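PDB 6GRH: microcin B17-processing protein McbC from Escherichia coli str. K-12 substr. MG1655, which is required to process the inactive microcin B17 precursor into the active peptide, as an FMN-containing oxidoreductase of the nitroreductase family. Local coordinates for residues Val11-Thr15 and Phe195-Leu199; Leu126-Glu130 and Ala210-Thr214. One frame throughout, in Å; residues are numbered along the deposited sequence.

Overall arrangement
Contacts 1 and 2 lie on the same side of the chain's centre, their own centres about 13 Å apart, and their segments alternate along the sequence. Contact 1 fastens the N-terminal segment 11-15 to the short helix 195-199, which directly follows sheet strand 187-194; contact 2 packs the start of strand 129-135 against helix 204-227. They meet through K197 and A198: K197 NZ lies 2.7 Å from L126 O, and A198 CB is 3.7 Å from A210 CB. Contact 2 is beside the flavin, with the side chain of Y127 about 4 Å from FMN, whereas in contact 1 the side chain of K197 is about 12 Å from a bound FMN. Both contacts touch the second McbC subunit, and contact 1 also meets McbD.

Contact 1: Val11-Thr15 and Phe195-Leu199; sequences VTHYT and FEKAL
T12 and T15 hold the same carboxylate oxygen of E196. T12 OG1 donates to E196 OE1 over 2.6 Å, meeting the syn lone pair of that oxygen, while T15 OG1 donates to E196 OE1 at 2.6 Å from the anti side, 31° out of the carboxylate plane. The T12 side chain runs alongside that of E196; that of T15 crosses it at about a right angle. A type I turn from T12 to T15, closed by T15 N on T12 O at 3.0 Å, brings the two hydroxyls together. T12 OG1 gets there because it stands anti to its own N (chi1 -159°), and E196 reaches across with its chain extended beyond CG.

This polar clasp is the tight part. Next to it, V11 makes van der Waals contact, its CG1 resting 3.5 Å from E196 O and 4.1 Å from E196 CB at the flank of helix 195-199. The looser side is water-bridged: besides its direct bond to E196, T15 reaches the helix backbone through a water, which donates to T15 OG1 (2.8 Å) and to E196 O (3.1 Å). The end of the K197 side chain leads away, NZ bonding to L126 O and Y127 O.

Outside the pair, McbD bonds to the same groups, its M1 N to E196 OE2 and its N3 ND2 to T12 OG1, while F55 of the second McbC subunit packs on V11. With two hydroxyls on one oxygen and M1 N of McbD on the other, E196 is probably stabilised as a carboxylate, a buried acid joining the N-terminal segment, helix 195-199 and McbD.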
# COMPACT_ATOMS: atom_id res chain seq x y z
N VAL D 11 18.89 -6.48 -16.92
CA VAL D 11 17.76 -6.74 -16.05
C VAL D 11 16.76 -5.60 -16.07
O VAL D 11 15.55 -5.84 -16.24
CB VAL D 11 18.22 -7.06 -14.61
CG1 VAL D 11 17.05 -7.11 -13.64
CG2 VAL D 11 18.98 -8.37 -14.63
N THR D 12 17.23 -4.36 -15.93
CA THR D 12 16.30 -3.24 -15.75
C THR D 12 15.41 -2.98 -16.99
O THR D 12 14.33 -2.42 -16.87
CB THR D 12 17.02 -1.96 -15.29
OG1 THR D 12 16.08 -1.07 -14.68
CG2 THR D 12 17.70 -1.26 -16.46
N HIS D 13 15.88 -3.40 -18.16
CA HIS D 13 15.07 -3.37 -19.38
C HIS D 13 13.67 -3.99 -19.20
O HIS D 13 12.74 -3.55 -19.85
CB HIS D 13 15.85 -4.07 -20.50
CG HIS D 13 15.28 -3.86 -21.86
ND1 HIS D 13 15.16 -2.60 -22.42
CD2 HIS D 13 14.83 -4.74 -22.79
CE1 HIS D 13 14.63 -2.72 -23.63
NE2 HIS D 13 14.43 -4.00 -23.88
N TYR D 14 13.52 -4.97 -18.30
CA TYR D 14 12.23 -5.62 -18.07
C TYR D 14 11.50 -5.18 -16.81
O TYR D 14 10.44 -5.71 -16.52
CB TYR D 14 12.41 -7.14 -18.02
CG TYR D 14 12.93 -7.70 -19.32
CD1 TYR D 14 12.08 -7.97 -20.37
CD2 TYR D 14 14.29 -7.92 -19.51
CE1 TYR D 14 12.55 -8.45 -21.58
CE2 TYR D 14 14.78 -8.39 -20.72
CZ TYR D 14 13.89 -8.67 -21.74
OH TYR D 14 14.34 -9.15 -22.93
N THR D 15 12.05 -4.22 -16.07
CA THR D 15 11.48 -3.84 -14.78
C THR D 15 10.16 -3.09 -14.94
O THR D 15 10.04 -2.19 -15.78
CB THR D 15 12.51 -3.01 -13.97
OG1 THR D 15 13.56 -3.89 -13.57
CG2 THR D 15 11.89 -2.34 -12.75
N PHE D 195 16.69 -6.04 -5.74
CA PHE D 195 15.23 -5.96 -5.98
C PHE D 195 14.85 -6.27 -7.41
O PHE D 195 13.97 -7.09 -7.67
CB PHE D 195 14.65 -4.61 -5.59
CG PHE D 195 14.68 -4.35 -4.11
CD1 PHE D 195 13.81 -5.02 -3.26
CD2 PHE D 195 15.58 -3.45 -3.57
CE1 PHE D 195 13.82 -4.76 -1.89
CE2 PHE D 195 15.60 -3.19 -2.19
CZ PHE D 195 14.72 -3.86 -1.36
N GLU D 196 15.53 -5.62 -8.34
CA GLU D 196 15.15 -5.76 -9.74
C GLU D 196 15.42 -7.15 -10.29
O GLU D 196 14.65 -7.61 -11.12
CB GLU D 196 15.78 -4.66 -10.59
CG GLU D 196 15.10 -3.31 -10.30
CD GLU D 196 15.46 -2.20 -11.28
OE1 GLU D 196 15.36 -2.42 -12.52
OE2 GLU D 196 15.78 -1.09 -10.80
N LYS D 197 16.46 -7.84 -9.81
CA LYS D 197 16.71 -9.22 -10.20
C LYS D 197 15.64 -10.16 -9.63
O LYS D 197 15.28 -11.13 -10.29
CB LYS D 197 18.09 -9.68 -9.75
CG LYS D 197 18.49 -10.99 -10.39
CD LYS D 197 19.89 -10.93 -10.91
CE LYS D 197 20.38 -12.29 -11.36
NZ LYS D 197 21.35 -12.91 -10.41
N ALA D 198 15.13 -9.86 -8.43
CA ALA D 198 14.02 -10.67 -7.87
C ALA D 198 12.67 -10.45 -8.56
O ALA D 198 11.82 -11.33 -8.54
CB ALA D 198 13.88 -10.40 -6.37
N LEU D 199 12.46 -9.28 -9.16
CA LEU D 199 11.15 -8.89 -9.67
C LEU D 199 10.98 -8.98 -11.18
O LEU D 199 9.84 -9.10 -11.67
CB LEU D 199 10.82 -7.47 -9.19
CG LEU D 199 10.73 -7.33 -7.65
CD1 LEU D 199 10.63 -5.87 -7.26
CD2 LEU D 199 9.55 -8.08 -7.09
O HOH W 1 12.36 -5.65 -11.77

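Contact 2: Leu126-Glu130 and Ala210-Thr214; sequences LYPIE and ALMET
E213 lays its carboxylate against the backbone bend at Y127 and P128. E213 OE2 comes 3.3 Å from Y127 CA and E213 OE1 3.3 Å from P128 CD, so the acid touches carbon here, without a direct hydrogen bond to the 126-130 segment. The chain of E213 is fully extended, with CG anti to the backbone N (chi1 177°), which carries the acid from the helix to the bend. It crosses the Y127 side chain at about a right angle, the ring and carboxylate planes 59° apart.

One helical turn earlier, A210 presents its CB to P128 CG at 3.9 Å and to I129 CD1 at 4.0 Å. I129 lays its CG1-CD1 branch against A210 and T214, and I129 CD1 comes 3.3 Å from T214 OG1. That hydroxyl is turned back to its own helix, T214 OG1 donating to A210 O over 3.0 Å with a C=O...donor angle of 142°; T214 N binds the same oxygen from the opposite face of its plane.

This is strand-on-helix packing in the nitroreductase fold: strand 129-135, a central member of the antiparallel sheet, begins here against the long helix 204-227, and I193 of neighbouring strand 187-194 packs on both I129 and A210.

Further out, a water donates to E213 OE2, 2.6 Å from the water oxygen, and to I129 O, and lies at the edge of the Y127 ring, in its plane. S122, part of the FMN pocket, bonds through OG to E213 OE1 and to Y127 N, linking the helix acid to the bend indirectly. The Y127 side chain is itself about 4 Å from a bound FMN. Y120 O takes the Y127 hydroxyl, and R118 makes a cation-pi contact with the ring. From the second McbC subunit, N57 packs on Y127 and M212 on T214.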
# COMPACT_ATOMS: atom_id res chain seq x y z
N LEU D 126 17.49 -17.80 -11.38
CA LEU D 126 17.89 -16.39 -11.39
C LEU D 126 18.83 -15.99 -10.25
O LEU D 126 19.62 -15.04 -10.40
CB LEU D 126 16.65 -15.50 -11.40
CG LEU D 126 15.77 -15.71 -12.63
CD1 LEU D 126 14.47 -14.94 -12.46
CD2 LEU D 126 16.49 -15.30 -13.91
N TYR D 127 18.77 -16.70 -9.14
CA TYR D 127 19.68 -16.45 -7.99
C TYR D 127 19.84 -14.97 -7.62
O TYR D 127 20.95 -14.40 -7.71
CB TYR D 127 21.04 -17.12 -8.26
CG TYR D 127 20.88 -18.61 -8.28
CD1 TYR D 127 20.84 -19.33 -7.09
CD2 TYR D 127 20.69 -19.29 -9.49
CE1 TYR D 127 20.64 -20.70 -7.09
CE2 TYR D 127 20.51 -20.68 -9.51
CZ TYR D 127 20.48 -21.38 -8.30
OH TYR D 127 20.27 -22.73 -8.28
N PRO D 128 18.75 -14.34 -7.16
CA PRO D 128 18.79 -12.89 -6.89
C PRO D 128 19.42 -12.47 -5.57
O PRO D 128 19.43 -11.27 -5.28
CB PRO D 128 17.29 -12.50 -6.87
CG PRO D 128 16.63 -13.74 -6.35
CD PRO D 128 17.37 -14.86 -7.03
N ILE D 129 19.88 -13.42 -4.76
CA ILE D 129 20.38 -13.13 -3.44
C ILE D 129 21.89 -13.17 -3.51
O ILE D 129 22.46 -14.11 -4.02
CB ILE D 129 19.87 -14.16 -2.40
CG1 ILE D 129 18.36 -14.18 -2.37
CG2 ILE D 129 20.46 -13.91 -1.01
CD1 ILE D 129 17.72 -12.83 -2.13
N GLU D 130 22.52 -12.13 -2.97
CA GLU D 130 23.97 -12.02 -2.91
C GLU D 130 24.45 -12.26 -1.49
O GLU D 130 23.79 -11.87 -0.52
CB GLU D 130 24.40 -10.64 -3.38
CG GLU D 130 23.93 -10.32 -4.79
CD GLU D 130 24.45 -11.29 -5.86
OE1 GLU D 130 25.63 -11.66 -5.82
OE2 GLU D 130 23.67 -11.66 -6.76
N ALA D 210 12.51 -14.83 -3.68
CA ALA D 210 13.83 -14.35 -3.23
C ALA D 210 14.06 -14.52 -1.71
O ALA D 210 15.14 -14.93 -1.28
CB ALA D 210 14.02 -12.91 -3.63
N LEU D 211 13.03 -14.22 -0.92
CA LEU D 211 13.08 -14.37 0.54
C LEU D 211 13.21 -15.84 0.94
O LEU D 211 14.01 -16.16 1.78
CB LEU D 211 11.88 -13.70 1.22
CG LEU D 211 12.11 -12.23 1.60
CD1 LEU D 211 12.57 -11.35 0.46
CD2 LEU D 211 10.83 -11.64 2.16
N MET D 212 12.46 -16.72 0.29
CA MET D 212 12.61 -18.15 0.51
C MET D 212 14.01 -18.64 0.14
O MET D 212 14.62 -19.40 0.89
CB MET D 212 11.50 -18.94 -0.20
CG MET D 212 10.15 -18.66 0.44
SD MET D 212 8.79 -19.60 -0.27
CE MET D 212 8.78 -19.06 -1.96
N GLU D 213 14.54 -18.16 -0.97
CA GLU D 213 15.87 -18.53 -1.37
C GLU D 213 16.92 -18.18 -0.34
O GLU D 213 17.82 -18.95 -0.10
CB GLU D 213 16.20 -17.90 -2.71
CG GLU D 213 17.60 -18.15 -3.21
CD GLU D 213 17.80 -17.56 -4.59
OE1 GLU D 213 16.85 -17.68 -5.42
OE2 GLU D 213 18.91 -16.98 -4.82
N THR D 214 16.79 -17.03 0.28
CA THR D 214 17.68 -16.60 1.36
C THR D 214 17.74 -17.61 2.50
O THR D 214 18.81 -17.92 3.00
CB THR D 214 17.24 -15.22 1.86
OG1 THR D 214 17.22 -14.33 0.73
CG2 THR D 214 18.17 -14.70 2.91
O HOH W 2 21.45 -16.66 -4.85